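Glucosamine--fructose-6-phosphate aminotransferase [isomerizing] (Francisella tularensis subsp. tularensis, PDB 3TBF) probably catalyses, through this isomerase part of the enzyme, the formation of glucosamine 6-phosphate from fructose 6-phosphate with nitrogen supplied by glutamine. Local coordinates at residues 12-15 with 16-20; 214-217 with 218-221; 242-245 with 246-249; 339-342 with 343-347; 349-352 with 353-357. One frame throughout, in Å; residues are numbered along the deposited sequence.

Overall arrangement
All five contacts are local, each joining adjoining segments within a helix or at its end, so none closes a long loop; they follow in series, without nesting or crossing. Contact 1 is the N-terminal helix 13-19. Contact 2 (helix 214-221) meets it through Tyr19 and Asp214. Contact 3, in helix 238-253, belongs to a beta-alpha-beta unit and does not touch contacts 1 and 2. Contacts 4 and 5 follow each other along helix 335-355, contact 5 including its C-terminal end; the helix touches all the others: residues 339-347 pack on Ile18, Ile217 and Gly245, whereas residues 349-357 meet His12, Asp214 and Leu249. The two C-terminal contacts thus tie the N-terminal helix to the second SIS domain.

Contact 1 (12-15 with 16-20); sequences HYML and KEIYE
Met14 O takes two backbone N-H groups: Ile18 N lies 3.1 Å from Met14 O, and Glu17 N lies 3.2 Å from the same atom in a bond that is weak, its N-H...O angle being 123°. Residues 12-20 make up the short N-terminal helix 13-19 with its ends, His12 in the N-cap position. The i to i+4 ladder is continuous here, as His12 O, Tyr13 O and Leu15 O accept from the N-H groups of Lys16, Glu17 and Tyr19.

Side chains follow the same spacing. Met14, built as selenomethionine, brings its CE to 4.3 Å from Ile18 CD1, on the flank of the helix that faces Gln345 and Ser348 of helix 335-355. Glu17 holds CG beside its own backbone N (chi1 -79°) and bends at chi2, which lays the carboxylate back along the preceding turn, with CD 3.5 Å from Tyr13 O and OE2 3.8 Å from Tyr13 CB. Its two oxygens are satisfied farther off by the N-H groups of Ile159 and Gly160, which fixes the group's rotation. Lys16 also bends, at chi3 and chi4, and its NZ makes a salt bridge to Glu20 OE1 whose hydrogen bond is weak; Lys165 holds that oxygen as well.

Leu15 and Tyr19 lie side by side and point the same way, with Leu15 CD1 3.8 Å from Tyr19 CE1. The phenol hydroxyl is hydrogen-bonded to Asp214. At the base of the ring, Leu15 O meets its edge in the ring plane, 3.3 Å from Tyr19 CD1.

Contact 2 (214-217 with 218-221); sequences DTEI and DQIS
Ile217 and Ser221 meet at the tight end of this contact, where Ser221 N donates to Ile217 O across 2.9 Å and Ser221 CB comes within 3.4 Å of the same oxygen. The serine hydroxyl binds a different carbonyl, three residues back: with OG placed between backbone N and carbonyl carbon (chi1 77°), it turns back along the helix and donates to Asp218 O, OG to O 2.7 Å. Ile220 is just as close to the backbone, its CG1 3.3 Å from Glu216 O.

These residues form the inner flank of helix 214-221, a two-turn helix beside the second of the chain's two five-stranded parallel sheets, the pattern of an SIS domain. Ile217 and Ile220 rest on Leu326 of edge strand 324-328, and Ser221 packs on His350 and Val351 of helix 335-355. At the first turn, Asp218 N donates to Asp214 O at 2.8 Å. The carboxylate of Asp214 is held in place from outside, by His350 on OD1 besides Tyr19.

The solvent side is much looser. Thr215, Glu216 and Gln219 are exposed, though Glu216 still touches Leu326, and no side-chain bond joins them across the turn. The side chains of Thr215 and Gln219 cross at an angle with CG2 3.9 Å from NE2, while the closest side-chain approach of Glu216 to Gln219 is CG to OE1, 4.4 Å.

Contact 3 (242-245 with 246-249); sequences AIEG and ALKL
Glu244 and Lys248, one turn apart, form a buried i to i+4 salt bridge in which Glu244 OE2 and Lys248 NZ are 2.7 Å apart. Glu244 sets CG anti to its backbone N (chi1 175°), then bends at chi2, swinging the carboxylate forward. The ammonium meets OE2 from above the carboxylate plane, 50° out of it. Farther back, Lys248 CG rests 3.4 Å from Glu244 O, and Leu247 CD2 lies 3.5 Å from Glu244 OE1. Both charged groups have further partners: Thr64 OG1 is hydrogen-bonded to NZ and to OE2, Asn67 holds OE1, and Ser163 O takes another bond from NZ.

Gly245 and Ala246 contribute mainly backbone. Leu249 N donates to Gly245 O at 3.1 Å. Ala246 N lies 2.9 Å from its acceptor, Ala242 O. The methyl Ala246 CB is 3.6 Å from Ala242 O.

Helix 238-253 is the crossover of the beta-alpha-beta unit between strands 229-234 and 256-261. Ala246 packs on Phe232 and Ala257 of those strands, Leu247 meets helix 63-80, and Gly245 faces Leu344 of helix 335-355.

Contact 4 (339-342 with 343-347); sequences VFTI and PLQLL
Ile342 turns twice in the same sense (chi1 -55°, chi2 -48°), which curls CD1 round to Gln345 OE1, 3.5 Å away. Thr341, with CG2 anti to its backbone N, offers that methyl to the other end of the same amide, CG2 to Gln345 NE2 3.7 Å. The amide of Gln345 therefore lies across two side chains of the preceding turn, while its OE1 accepts from Gln21 NE2. On Thr341, OG1 is hydrogen-bonded to Pro337 O.

A proline kink in helix 335-355 underlies this turn. Pro343 has no N-H for Val339 O and instead sets its CD 3.2 Å from that oxygen; its ring lies against the preceding turn, CG 3.5 Å from Phe340 O. The break also reaches the next residue, for Leu344 N goes to Thr341 O at 3.0 Å in a weak bond (N-H...O 122°), and Leu344 CG sits 3.5 Å from Phe340 O. The i to i+4 ladder resumes with Gln345 N on Thr341 O, at 3.0 Å, and continues with Leu346 N on Ile342 O at 2.9 Å. Val339 and Ile342 pack on helix 203-211, whereas Phe340 and Leu344 press on Val282 of strand 278-283.

Contact 5 (349-352 with 353-357); sequences YHVA and IIKGT
Ile353 sets its CG1 over one face of the Tyr349 ring, toward the rim, one turn back in helix 335-355. Its CB sits 3.6 Å from His350 O. With CG1 beside the backbone N (chi1 -60°), that carbon comes within 3.5 Å of Tyr349 O and makes a CH-pi contact with the phenol, CG1 to the centroid of the Tyr349 ring 4.2 Å and 20° off the normal. The tip, CD1, continues across the rim to 4.1 Å from Tyr349 OH. That hydroxyl is hydrogen-bonded to His12, whose ring also meets the phenol.

Three residues on, the helix ends in a Schellman motif. Gly356 leaves helical geometry with a positive phi of 75°, and Thr357 N donates back to Ala352 O at 3.0 Å while Gly356 N bonds Ile353 O at 2.8 Å. Thr357 OG1 comes 3.7 Å from Ala352 CB and is itself hydrogen-bonded to Ile252 O.

This end of the helix is held between others: His350 packs on Asp218 and Ile354 on Ser221 of helix 214-221, Val351 and Ala352 lean on Leu249 and Ile252 of helix 238-253, and Ile353 touches His12 before the N-terminal helix.

Contact 1 (12-15 with 16-20)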
loop_
_atom_site.group_PDB
_atom_site.type_symbol
_atom_site.label_atom_id
_atom_site.label_comp_id
_atom_site.label_asym_id
_atom_site.label_seq_id
_atom_site.Cartn_x
_atom_site.Cartn_y
_atom_site.Cartn_z
ATOM N N HIS A 12 9.777 19.565 24.791
ATOM C CA HIS A 12 9.920 19.693 23.343
ATOM C C HIS A 12 8.573 20.048 22.773
ATOM O O HIS A 12 7.545 19.682 23.360
ATOM C CB HIS A 12 10.318 18.361 22.744
ATOM C CG HIS A 12 11.674 17.909 23.155
ATOM N ND1 HIS A 12 11.888 17.088 24.245
ATOM C CD2 HIS A 12 12.895 18.192 22.649
ATOM C CE1 HIS A 12 13.185 16.872 24.381
ATOM N NE2 HIS A 12 13.815 17.530 23.425
ATOM N N TYR A 13 8.543 20.724 21.647
ATOM C CA TYR A 13 7.271 21.027 21.017
ATOM C C TYR A 13 6.511 19.774 20.638
ATOM O O TYR A 13 5.281 19.713 20.764
ATOM C CB TYR A 13 7.430 21.880 19.765
ATOM C CG TYR A 13 7.850 23.281 20.019
ATOM C CD1 TYR A 13 6.914 24.287 20.253
ATOM C CD2 TYR A 13 9.193 23.613 20.019
ATOM C CE1 TYR A 13 7.329 25.610 20.499
ATOM C CE2 TYR A 13 9.622 24.905 20.265
ATOM C CZ TYR A 13 8.706 25.901 20.488
ATOM O OH TYR A 13 9.202 27.175 20.699
HETATM N N MSE A 14 7.218 18.768 20.164
HETATM C CA MSE A 14 6.531 17.536 19.769
HETATM C C MSE A 14 5.714 16.983 20.940
HETATM O O MSE A 14 4.624 16.502 20.744
HETATM C CB MSE A 14 7.484 16.459 19.285
HETATM C CG MSE A 14 6.699 15.327 18.741
HETATM SE SE MSE A 14 7.751 13.961 17.940
HETATM C CE MSE A 14 6.350 12.499 17.647
ATOM N N LEU A 15 6.249 17.057 22.144
ATOM C CA LEU A 15 5.566 16.492 23.295
ATOM C C LEU A 15 4.388 17.363 23.682
ATOM O O LEU A 15 3.349 16.875 24.031
ATOM C CB LEU A 15 6.525 16.336 24.472
ATOM C CG LEU A 15 6.007 15.574 25.667
ATOM C CD1 LEU A 15 5.609 14.189 25.242
ATOM C CD2 LEU A 15 7.082 15.556 26.792
ATOM N N LYS A 16 4.536 18.652 23.557
ATOM C CA LYS A 16 3.375 19.540 23.766
ATOM C C LYS A 16 2.220 19.196 22.817
ATOM O O LYS A 16 1.053 19.223 23.212
ATOM C CB LYS A 16 3.752 20.989 23.516
ATOM C CG LYS A 16 2.534 21.904 23.482
ATOM C CD LYS A 16 2.920 23.320 23.302
ATOM C CE LYS A 16 2.943 23.736 21.857
ATOM N NZ LYS A 16 1.664 24.476 21.576
ATOM N N GLU A 17 2.561 18.874 21.566
ATOM C CA GLU A 17 1.556 18.671 20.556
ATOM C C GLU A 17 0.861 17.370 20.771
ATOM O O GLU A 17 -0.326 17.255 20.528
ATOM C CB GLU A 17 2.144 18.799 19.164
ATOM C CG GLU A 17 2.309 20.293 18.776
ATOM C CD GLU A 17 3.513 20.599 17.855
ATOM O OE1 GLU A 17 3.868 19.742 17.009
ATOM O OE2 GLU A 17 4.091 21.715 17.974
ATOM N N ILE A 18 1.578 16.380 21.252
ATOM C CA ILE A 18 0.938 15.132 21.560
ATOM C C ILE A 18 -0.049 15.384 22.678
ATOM O O ILE A 18 -1.155 14.857 22.642
ATOM C CB ILE A 18 1.944 14.103 21.992
ATOM C CG1 ILE A 18 2.740 13.632 20.789
ATOM C CG2 ILE A 18 1.263 12.961 22.599
ATOM C CD1 ILE A 18 3.935 12.802 21.142
ATOM N N TYR A 19 0.338 16.223 23.636
ATOM C CA TYR A 19 -0.537 16.533 24.769
ATOM C C TYR A 19 -1.618 17.537 24.477
ATOM O O TYR A 19 -2.473 17.682 25.305
ATOM C CB TYR A 19 0.242 16.986 25.994
ATOM C CG TYR A 19 0.715 15.821 26.804
ATOM C CD1 TYR A 19 1.858 15.136 26.458
ATOM C CD2 TYR A 19 0.028 15.412 27.929
ATOM C CE1 TYR A 19 2.311 14.067 27.220
ATOM C CE2 TYR A 19 0.478 14.361 28.702
ATOM C CZ TYR A 19 1.634 13.691 28.339
ATOM O OH TYR A 19 2.078 12.602 29.068
ATOM N N GLU A 20 -1.605 18.191 23.312
ATOM C CA GLU A 20 -2.716 19.064 22.922
ATOM C C GLU A 20 -3.850 18.287 22.268
ATOM O O GLU A 20 -4.881 18.828 21.932
ATOM C CB GLU A 20 -2.243 20.068 21.898
ATOM C CG GLU A 20 -1.500 21.271 22.415
ATOM C CD GLU A 20 -1.219 22.282 21.281
ATOM O OE1 GLU A 20 -0.247 22.098 20.508
ATOM O OE2 GLU A 20 -1.991 23.253 21.155
#

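Contact 2 (214-217 with 218-221)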
loop_
_atom_site.group_PDB
_atom_site.type_symbol
_atom_site.label_atom_id
_atom_site.label_comp_id
_atom_site.label_asym_id
_atom_site.label_seq_id
_atom_site.Cartn_x
_atom_site.Cartn_y
_atom_site.Cartn_z
ATOM N N ASP A 214 2.374 7.354 29.108
ATOM C CA ASP A 214 3.636 8.056 28.816
ATOM C C ASP A 214 4.831 7.472 29.572
ATOM O O ASP A 214 5.811 7.003 28.966
ATOM C CB ASP A 214 3.430 9.541 29.093
ATOM C CG ASP A 214 4.596 10.414 28.709
ATOM O OD1 ASP A 214 5.663 9.946 28.384
ATOM O OD2 ASP A 214 4.453 11.656 28.791
ATOM N N THR A 215 4.734 7.447 30.892
ATOM C CA THR A 215 5.805 6.976 31.763
ATOM C C THR A 215 6.191 5.533 31.461
ATOM O O THR A 215 7.389 5.246 31.296
ATOM C CB THR A 215 5.400 7.190 33.268
ATOM O OG1 THR A 215 5.333 8.610 33.536
ATOM C CG2 THR A 215 6.375 6.513 34.232
ATOM N N GLU A 216 5.221 4.623 31.355
ATOM C CA GLU A 216 5.540 3.233 30.984
ATOM C C GLU A 216 6.186 3.129 29.589
ATOM O O GLU A 216 7.082 2.286 29.378
ATOM C CB GLU A 216 4.289 2.368 30.978
ATOM C CG GLU A 216 4.070 1.584 32.263
ATOM C CD GLU A 216 2.636 1.564 32.776
ATOM O OE1 GLU A 216 1.716 2.267 32.257
ATOM O OE2 GLU A 216 2.447 0.827 33.769
ATOM N N ILE A 217 5.742 3.967 28.646
ATOM C CA ILE A 217 6.340 3.929 27.308
ATOM C C ILE A 217 7.770 4.439 27.340
ATOM O O ILE A 217 8.642 3.886 26.639
ATOM C CB ILE A 217 5.515 4.655 26.262
ATOM C CG1 ILE A 217 4.205 3.897 26.031
ATOM C CG2 ILE A 217 6.275 4.771 24.982
ATOM C CD1 ILE A 217 3.111 4.770 25.502
ATOM N N ASP A 218 8.038 5.414 28.200
ATOM C CA ASP A 218 9.402 5.850 28.431
ATOM C C ASP A 218 10.282 4.696 28.880
ATOM O O ASP A 218 11.298 4.450 28.269
ATOM C CB ASP A 218 9.458 6.986 29.456
ATOM C CG ASP A 218 10.797 7.696 29.454
ATOM O OD1 ASP A 218 11.693 7.261 28.720
ATOM O OD2 ASP A 218 10.948 8.700 30.180
ATOM N N GLN A 219 9.876 3.969 29.917
ATOM C CA GLN A 219 10.616 2.798 30.391
ATOM C C GLN A 219 10.876 1.760 29.288
ATOM O O GLN A 219 11.980 1.306 29.147
ATOM C CB GLN A 219 9.862 2.090 31.504
ATOM C CG GLN A 219 9.763 2.838 32.828
ATOM C CD GLN A 219 8.647 2.240 33.755
ATOM O OE1 GLN A 219 8.265 1.060 33.606
ATOM N NE2 GLN A 219 8.128 3.058 34.699
ATOM N N ILE A 220 9.844 1.388 28.539
ATOM C CA ILE A 220 9.927 0.449 27.409
ATOM C C ILE A 220 10.923 0.872 26.306
ATOM O O ILE A 220 11.680 0.078 25.749
ATOM C CB ILE A 220 8.565 0.386 26.718
ATOM C CG1 ILE A 220 7.562 -0.417 27.525
ATOM C CG2 ILE A 220 8.668 -0.236 25.361
ATOM C CD1 ILE A 220 6.212 -0.502 26.774
ATOM N N SER A 221 10.903 2.145 25.981
ATOM C CA SER A 221 11.699 2.654 24.899
ATOM C C SER A 221 13.217 2.371 25.013
ATOM O O SER A 221 13.918 2.421 23.982
ATOM C CB SER A 221 11.447 4.152 24.757
ATOM O OG SER A 221 12.136 4.874 25.744
#

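Contact 3 (242-245 with 246-249)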
loop_
_atom_site.group_PDB
_atom_site.type_symbol
_atom_site.label_atom_id
_atom_site.label_comp_id
_atom_site.label_asym_id
_atom_site.label_seq_id
_atom_site.Cartn_x
_atom_site.Cartn_y
_atom_site.Cartn_z
ATOM N N ALA A 242 -1.079 1.244 12.226
ATOM C CA ALA A 242 0.270 0.665 12.309
ATOM C C ALA A 242 1.255 1.322 11.352
ATOM O O ALA A 242 2.407 1.601 11.697
ATOM C CB ALA A 242 0.229 -0.880 12.078
ATOM N N ILE A 243 0.808 1.558 10.132
ATOM C CA ILE A 243 1.626 2.249 9.134
ATOM C C ILE A 243 1.992 3.629 9.623
ATOM O O ILE A 243 3.119 4.075 9.428
ATOM C CB ILE A 243 0.860 2.450 7.854
ATOM C CG1 ILE A 243 0.616 1.123 7.144
ATOM C CG2 ILE A 243 1.616 3.404 6.895
ATOM C CD1 ILE A 243 -0.144 1.338 5.871
ATOM N N GLU A 244 1.053 4.320 10.277
ATOM C CA GLU A 244 1.370 5.644 10.799
ATOM C C GLU A 244 2.339 5.566 11.947
ATOM O O GLU A 244 3.240 6.365 12.024
ATOM C CB GLU A 244 0.136 6.375 11.269
ATOM C CG GLU A 244 0.441 7.695 11.916
ATOM C CD GLU A 244 0.813 8.812 10.958
ATOM O OE1 GLU A 244 1.026 8.559 9.763
ATOM O OE2 GLU A 244 0.911 9.981 11.406
ATOM N N GLY A 245 2.131 4.623 12.866
ATOM C CA GLY A 245 3.136 4.366 13.896
ATOM C C GLY A 245 4.543 4.126 13.342
ATOM O O GLY A 245 5.521 4.662 13.850
ATOM N N ALA A 246 4.647 3.324 12.281
ATOM C CA ALA A 246 5.965 3.007 11.697
ATOM C C ALA A 246 6.546 4.225 11.082
ATOM O O ALA A 246 7.731 4.433 11.168
ATOM C CB ALA A 246 5.882 1.862 10.653
ATOM N N LEU A 247 5.719 5.022 10.436
ATOM C CA LEU A 247 6.184 6.252 9.838
ATOM C C LEU A 247 6.757 7.161 10.895
ATOM O O LEU A 247 7.799 7.753 10.681
ATOM C CB LEU A 247 5.029 6.954 9.125
ATOM C CG LEU A 247 5.319 8.341 8.566
ATOM C CD1 LEU A 247 6.444 8.145 7.483
ATOM C CD2 LEU A 247 4.039 8.998 7.999
ATOM N N LYS A 248 6.096 7.306 12.045
ATOM C CA LYS A 248 6.679 8.205 13.091
ATOM C C LYS A 248 8.033 7.668 13.574
ATOM O O LYS A 248 8.978 8.431 13.733
ATOM C CB LYS A 248 5.818 8.426 14.324
ATOM C CG LYS A 248 4.358 8.840 14.146
ATOM C CD LYS A 248 4.154 10.233 13.663
ATOM C CE LYS A 248 4.264 10.364 12.145
ATOM N NZ LYS A 248 3.216 11.337 11.631
ATOM N N LEU A 249 8.118 6.384 13.848
ATOM C CA LEU A 249 9.351 5.847 14.393
ATOM C C LEU A 249 10.490 6.055 13.436
ATOM O O LEU A 249 11.567 6.475 13.831
ATOM C CB LEU A 249 9.205 4.358 14.707
ATOM C CG LEU A 249 10.374 3.758 15.480
ATOM C CD1 LEU A 249 10.510 4.494 16.733
ATOM C CD2 LEU A 249 10.153 2.254 15.731
#

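Contact 4 (339-342 with 343-347)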
loop_
_atom_site.group_PDB
_atom_site.type_symbol
_atom_site.label_atom_id
_atom_site.label_comp_id
_atom_site.label_asym_id
_atom_site.label_seq_id
_atom_site.Cartn_x
_atom_site.Cartn_y
_atom_site.Cartn_z
ATOM N N VAL A 339 -7.386 6.643 19.431
ATOM C CA VAL A 339 -6.802 6.354 20.744
ATOM C C VAL A 339 -5.508 5.534 20.636
ATOM O O VAL A 339 -4.494 5.843 21.259
ATOM C CB VAL A 339 -7.795 5.710 21.669
ATOM C CG1 VAL A 339 -7.152 5.357 23.069
ATOM C CG2 VAL A 339 -9.006 6.657 21.886
ATOM N N PHE A 340 -5.491 4.560 19.744
ATOM C CA PHE A 340 -4.343 3.689 19.680
ATOM C C PHE A 340 -3.185 4.407 19.029
ATOM O O PHE A 340 -2.065 3.911 19.159
ATOM C CB PHE A 340 -4.674 2.441 18.920
ATOM C CG PHE A 340 -5.277 1.392 19.749
ATOM C CD1 PHE A 340 -4.564 0.863 20.819
ATOM C CD2 PHE A 340 -6.514 0.878 19.445
ATOM C CE1 PHE A 340 -5.096 -0.138 21.588
ATOM C CE2 PHE A 340 -7.047 -0.107 20.206
ATOM C CZ PHE A 340 -6.348 -0.621 21.296
ATOM N N THR A 341 -3.438 5.513 18.305
ATOM C CA THR A 341 -2.362 6.310 17.722
ATOM C C THR A 341 -1.456 6.936 18.766
ATOM O O THR A 341 -0.244 7.012 18.576
ATOM C CB THR A 341 -2.885 7.435 16.780
ATOM O OG1 THR A 341 -3.542 6.840 15.675
ATOM C CG2 THR A 341 -1.780 8.219 16.158
ATOM N N ILE A 342 -2.032 7.336 19.903
ATOM C CA ILE A 342 -1.310 8.085 20.887
ATOM C C ILE A 342 -0.061 7.352 21.441
ATOM O O ILE A 342 1.005 7.932 21.510
ATOM C CB ILE A 342 -2.233 8.492 22.023
ATOM C CG1 ILE A 342 -3.494 9.271 21.542
ATOM C CG2 ILE A 342 -1.492 9.298 23.039
ATOM C CD1 ILE A 342 -3.334 10.427 20.549
ATOM N N PRO A 343 -0.201 6.095 21.862
ATOM C CA PRO A 343 0.911 5.354 22.360
ATOM C C PRO A 343 2.008 5.247 21.334
ATOM O O PRO A 343 3.185 5.201 21.692
ATOM C CB PRO A 343 0.326 3.926 22.600
ATOM C CG PRO A 343 -1.136 4.025 22.573
ATOM C CD PRO A 343 -1.494 5.407 22.134
ATOM N N LEU A 344 1.629 5.149 20.061
ATOM C CA LEU A 344 2.589 4.977 19.034
ATOM C C LEU A 344 3.322 6.300 18.860
ATOM O O LEU A 344 4.520 6.330 18.573
ATOM C CB LEU A 344 1.887 4.512 17.775
ATOM C CG LEU A 344 1.061 3.211 17.865
ATOM C CD1 LEU A 344 0.558 2.752 16.469
ATOM C CD2 LEU A 344 1.881 2.095 18.515
ATOM N N GLN A 345 2.645 7.418 19.069
ATOM C CA GLN A 345 3.345 8.708 18.945
ATOM C C GLN A 345 4.302 8.828 20.094
ATOM O O GLN A 345 5.408 9.296 19.906
ATOM C CB GLN A 345 2.413 9.897 18.974
ATOM C CG GLN A 345 1.344 9.860 17.968
ATOM C CD GLN A 345 0.253 10.864 18.240
ATOM O OE1 GLN A 345 -0.135 11.116 19.393
ATOM N NE2 GLN A 345 -0.235 11.480 17.167
ATOM N N LEU A 346 3.874 8.422 21.287
ATOM C CA LEU A 346 4.721 8.527 22.471
ATOM C C LEU A 346 5.942 7.613 22.353
ATOM O O LEU A 346 7.053 7.966 22.748
ATOM C CB LEU A 346 3.930 8.208 23.720
ATOM C CG LEU A 346 2.942 9.282 24.221
ATOM C CD1 LEU A 346 2.150 8.837 25.480
ATOM C CD2 LEU A 346 3.629 10.555 24.559
ATOM N N LEU A 347 5.748 6.469 21.743
ATOM C CA LEU A 347 6.813 5.541 21.543
ATOM C C LEU A 347 7.847 6.171 20.691
ATOM O O LEU A 347 9.047 6.059 20.964
ATOM C CB LEU A 347 6.306 4.282 20.869
ATOM C CG LEU A 347 7.371 3.153 20.703
ATOM C CD1 LEU A 347 8.041 2.744 22.034
ATOM C CD2 LEU A 347 6.794 1.933 19.987
#

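Contact 5 (349-352 with 353-357)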
loop_
_atom_site.group_PDB
_atom_site.type_symbol
_atom_site.label_atom_id
_atom_site.label_comp_id
_atom_site.label_asym_id
_atom_site.label_seq_id
_atom_site.Cartn_x
_atom_site.Cartn_y
_atom_site.Cartn_z
ATOM N N TYR A 349 8.377 9.300 20.131
ATOM C CA TYR A 349 9.021 10.389 20.851
ATOM C C TYR A 349 10.116 9.888 21.764
ATOM O O TYR A 349 11.247 10.319 21.665
ATOM C CB TYR A 349 8.012 11.205 21.649
ATOM C CG TYR A 349 8.680 12.218 22.553
ATOM C CD1 TYR A 349 9.137 13.450 22.059
ATOM C CD2 TYR A 349 8.875 11.936 23.921
ATOM C CE1 TYR A 349 9.759 14.389 22.904
ATOM C CE2 TYR A 349 9.507 12.855 24.764
ATOM C CZ TYR A 349 9.951 14.081 24.249
ATOM O OH TYR A 349 10.573 14.953 25.095
ATOM N N HIS A 350 9.802 8.974 22.650
ATOM C CA HIS A 350 10.827 8.492 23.560
ATOM C C HIS A 350 11.997 7.738 22.915
ATOM O O HIS A 350 13.125 7.855 23.388
ATOM C CB HIS A 350 10.203 7.628 24.613
ATOM C CG HIS A 350 9.348 8.400 25.552
ATOM N ND1 HIS A 350 9.848 9.386 26.373
ATOM C CD2 HIS A 350 8.020 8.349 25.789
ATOM C CE1 HIS A 350 8.865 9.889 27.102
ATOM N NE2 HIS A 350 7.746 9.271 26.769
ATOM N N VAL A 351 11.751 6.989 21.829
ATOM C CA VAL A 351 12.820 6.257 21.202
ATOM C C VAL A 351 13.737 7.256 20.526
ATOM O O VAL A 351 14.954 7.074 20.508
ATOM C CB VAL A 351 12.270 5.230 20.258
ATOM C CG1 VAL A 351 13.360 4.644 19.340
ATOM C CG2 VAL A 351 11.566 4.186 21.080
ATOM N N ALA A 352 13.158 8.356 20.055
ATOM C CA ALA A 352 13.948 9.437 19.463
ATOM C C ALA A 352 14.867 10.047 20.485
ATOM O O ALA A 352 16.038 10.299 20.193
ATOM C CB ALA A 352 13.059 10.510 18.871
ATOM N N ILE A 353 14.365 10.262 21.685
ATOM C CA ILE A 353 15.222 10.798 22.743
ATOM C C ILE A 353 16.368 9.830 23.091
ATOM O O ILE A 353 17.532 10.222 23.117
ATOM C CB ILE A 353 14.455 11.126 24.006
ATOM C CG1 ILE A 353 13.383 12.177 23.703
ATOM C CG2 ILE A 353 15.413 11.645 25.103
ATOM C CD1 ILE A 353 13.905 13.440 23.200
ATOM N N ILE A 354 16.032 8.566 23.319
ATOM C CA ILE A 354 17.042 7.511 23.485
ATOM C C ILE A 354 18.113 7.519 22.391
ATOM O O ILE A 354 19.273 7.397 22.674
ATOM C CB ILE A 354 16.409 6.115 23.476
ATOM C CG1 ILE A 354 15.587 5.873 24.753
ATOM C CG2 ILE A 354 17.477 5.056 23.348
ATOM C CD1 ILE A 354 16.398 5.571 25.969
ATOM N N LYS A 355 17.724 7.666 21.142
ATOM C CA LYS A 355 18.704 7.707 20.044
ATOM C C LYS A 355 19.366 9.079 19.920
ATOM O O LYS A 355 20.303 9.229 19.162
ATOM C CB LYS A 355 18.043 7.369 18.705
ATOM C CG LYS A 355 17.427 5.942 18.593
ATOM C CD LYS A 355 18.364 5.005 17.889
ATOM C CE LYS A 355 17.799 3.610 17.773
ATOM N NZ LYS A 355 18.836 2.626 17.330
ATOM N N GLY A 356 18.865 10.091 20.634
ATOM C CA GLY A 356 19.466 11.425 20.570
ATOM C C GLY A 356 19.149 12.189 19.300
ATOM O O GLY A 356 19.871 13.111 18.930
ATOM N N THR A 357 18.073 11.798 18.624
ATOM C CA THR A 357 17.687 12.448 17.366
ATOM C C THR A 357 16.738 13.593 17.652
ATOM O O THR A 357 16.301 13.779 18.782
ATOM C CB THR A 357 17.099 11.463 16.302
ATOM O OG1 THR A 357 16.226 10.508 16.916
ATOM C CG2 THR A 357 18.234 10.736 15.547
#